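Local structure of putative mandelate racemase (Zymomonas mobilis, 2OX4) at residues C[10-15]-C[47-52]. The protein probably acts as a magnesium-dependent lyase (dehydratase) of the enolase superfamily, in the mandelate racemase group. Residues are numbered along the deposited sequence; the frame is centred on the assembly and turned at random.
Sequences IFHVHT and GGSAAA. With GOL (glycerol), chain Q.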
loop_
_atom_site.group_PDB
_atom_site.type_symbol
_atom_site.label_atom_id
_atom_site.label_comp_id
_atom_site.label_asym_id
_atom_site.label_seq_id
_atom_site.Cartn_x
_atom_site.Cartn_y
_atom_site.Cartn_z
ATOM N N ILE C 10 19.617 -19.818 40.680
ATOM C CA ILE C 10 18.675 -20.243 39.641
ATOM C C ILE C 10 18.224 -21.669 39.927
ATOM O O ILE C 10 19.053 -22.552 40.120
ATOM C CB ILE C 10 19.301 -20.147 38.218
ATOM C CG1 ILE C 10 19.742 -18.712 37.931
ATOM C CG2 ILE C 10 18.314 -20.628 37.146
ATOM C CD1 ILE C 10 21.035 -18.648 37.156
ATOM N N PHE C 11 16.909 -21.875 39.948
ATOM C CA PHE C 11 16.322 -23.167 40.302
ATOM C C PHE C 11 15.577 -23.712 39.096
ATOM O O PHE C 11 14.519 -23.199 38.740
ATOM C CB PHE C 11 15.317 -22.993 41.453
ATOM C CG PHE C 11 15.896 -22.348 42.681
ATOM C CD1 PHE C 11 15.939 -20.959 42.809
ATOM C CD2 PHE C 11 16.370 -23.129 43.729
ATOM C CE1 PHE C 11 16.472 -20.358 43.938
ATOM C CE2 PHE C 11 16.905 -22.539 44.864
ATOM C CZ PHE C 11 16.953 -21.154 44.979
ATOM N N HIS C 12 16.127 -24.742 38.464
ATOM C CA HIS C 12 15.401 -25.434 37.413
ATOM C C HIS C 12 14.715 -26.646 38.077
ATOM O O HIS C 12 15.343 -27.689 38.322
ATOM C CB HIS C 12 16.343 -25.835 36.264
ATOM C CG HIS C 12 15.640 -26.421 35.076
ATOM N ND1 HIS C 12 16.312 -27.066 34.056
ATOM C CD2 HIS C 12 14.325 -26.461 34.744
ATOM C CE1 HIS C 12 15.443 -27.481 33.151
ATOM N NE2 HIS C 12 14.230 -27.127 33.542
ATOM N N VAL C 13 13.443 -26.461 38.417
ATOM C CA VAL C 13 12.716 -27.381 39.309
ATOM C C VAL C 13 12.600 -28.740 38.627
ATOM O O VAL C 13 12.342 -28.813 37.417
ATOM C CB VAL C 13 11.306 -26.839 39.671
ATOM C CG1 VAL C 13 10.537 -27.854 40.546
ATOM C CG2 VAL C 13 11.422 -25.513 40.406
ATOM N N HIS C 14 12.833 -29.812 39.391
ATOM C CA HIS C 14 12.726 -31.173 38.867
ATOM C C HIS C 14 11.317 -31.490 38.372
ATOM O O HIS C 14 10.344 -30.872 38.815
ATOM C CB HIS C 14 13.155 -32.186 39.935
ATOM C CG HIS C 14 14.604 -32.101 40.304
ATOM N ND1 HIS C 14 15.097 -32.585 41.498
ATOM C CD2 HIS C 14 15.668 -31.593 39.635
ATOM C CE1 HIS C 14 16.402 -32.376 41.549
ATOM N NE2 HIS C 14 16.774 -31.779 40.430
ATOM N N THR C 15 11.218 -32.450 37.453
ATOM C CA THR C 15 9.947 -32.781 36.793
ATOM C C THR C 15 8.776 -32.823 37.769
ATOM O O THR C 15 8.814 -33.544 38.765
ATOM C CB THR C 15 10.046 -34.116 36.043
ATOM O OG1 THR C 15 11.170 -34.069 35.166
ATOM C CG2 THR C 15 8.779 -34.389 35.229
ATOM N N GLY C 47 12.441 -26.852 26.365
ATOM C CA GLY C 47 13.387 -25.735 26.332
ATOM C C GLY C 47 13.745 -25.125 27.673
ATOM O O GLY C 47 14.536 -24.182 27.726
ATOM N N GLY C 48 13.207 -25.678 28.760
ATOM C CA GLY C 48 13.523 -25.168 30.104
ATOM C C GLY C 48 14.990 -25.120 30.492
ATOM O O GLY C 48 15.399 -24.227 31.247
ATOM N N SER C 49 15.795 -26.073 30.005
ATOM C CA SER C 49 17.224 -26.064 30.319
ATOM C C SER C 49 17.914 -24.882 29.647
ATOM O O SER C 49 18.887 -24.367 30.161
ATOM C CB SER C 49 17.919 -27.384 29.934
ATOM O OG SER C 49 17.281 -28.509 30.539
ATOM N N ALA C 50 17.371 -24.450 28.508
ATOM C CA ALA C 50 17.888 -23.272 27.812
ATOM C C ALA C 50 17.581 -22.010 28.629
ATOM O O ALA C 50 18.406 -21.110 28.710
ATOM C CB ALA C 50 17.290 -23.180 26.412
ATOM N N ALA C 51 16.394 -21.962 29.235
ATOM C CA ALA C 51 16.045 -20.891 30.168
ATOM C C ALA C 51 16.990 -20.859 31.385
ATOM O O ALA C 51 17.478 -19.796 31.769
ATOM C CB ALA C 51 14.570 -21.015 30.611
ATOM N N ALA C 52 17.282 -22.023 31.969
ATOM C CA ALA C 52 18.220 -22.062 33.090
ATOM C C ALA C 52 19.602 -21.561 32.657
ATOM O O ALA C 52 20.267 -20.832 33.398
ATOM C CB ALA C 52 18.297 -23.475 33.684
HETATM C C1 GOL Q . 12.801 -30.339 28.457
HETATM O O1 GOL Q . 11.766 -30.849 27.644
HETATM C C2 GOL Q . 12.209 -29.400 29.489
HETATM O O2 GOL Q . 11.708 -28.286 28.799
HETATM C C3 GOL Q . 13.300 -28.936 30.444
HETATM O O3 GOL Q . 12.672 -28.171 31.446
#
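No direct hydrogen bond joins His12 to the helix start; a glycerol molecule, probably from the crystallisation liquor, bridges its ring to the amides of Gly47 and Gly48 instead. Its O3 lies near the edge of the His12 ring, 2.8 Å from NE2, in a hydrogen bond that either atom could donate. The O2 hydroxyl accepts two nearly straight bonds, from Gly47 N (2.9 Å) and Gly48 N (3.0 Å), amides at the N-terminus of helix 48-62; glycerol is also bonded to Gly45 O. Glycine suits position 48, since a CB would press on NE2, and it suits the N-cap, Gly47, where at phi 152° a CB would jam against the preceding carbonyl O.

The ring gets there because CG stands anti to the backbone N (chi1 -174°), carrying the imidazole from the strand to the first turn of the helix; the axes of strand 10-13 and helix 48-52 run almost antiparallel (170°). Gly48 O sits 3.7 Å above one face, offset toward the rim, while accepting the amide of Ala52. At the edge, in the ring plane, Ser49 OG lies 3.4 Å from CE1 without bonding to it; that hydroxyl hydrogen-bonds instead to Asp57 and Lys56 of the second subunit. Closer to the strand, Ala52 CB meets His12 CB at 4.0 Å and Ile10 CG2 at 4.5 Å, a small methyl that lets the helix lie close over the sheet of the N-terminal capping domain. Replacing His12 by alanine is likely to open a gap beside Gly48 and Ser49 and leave glycerol O3 without its imidazole partner.

The contact is therefore apolar at Ile10 and Ala52 and polar at the helix start, where a ring nitrogen and two helix-end amides, whose bonds the helix dipole probably strengthens, can hold a small polar molecule such as this glycerol.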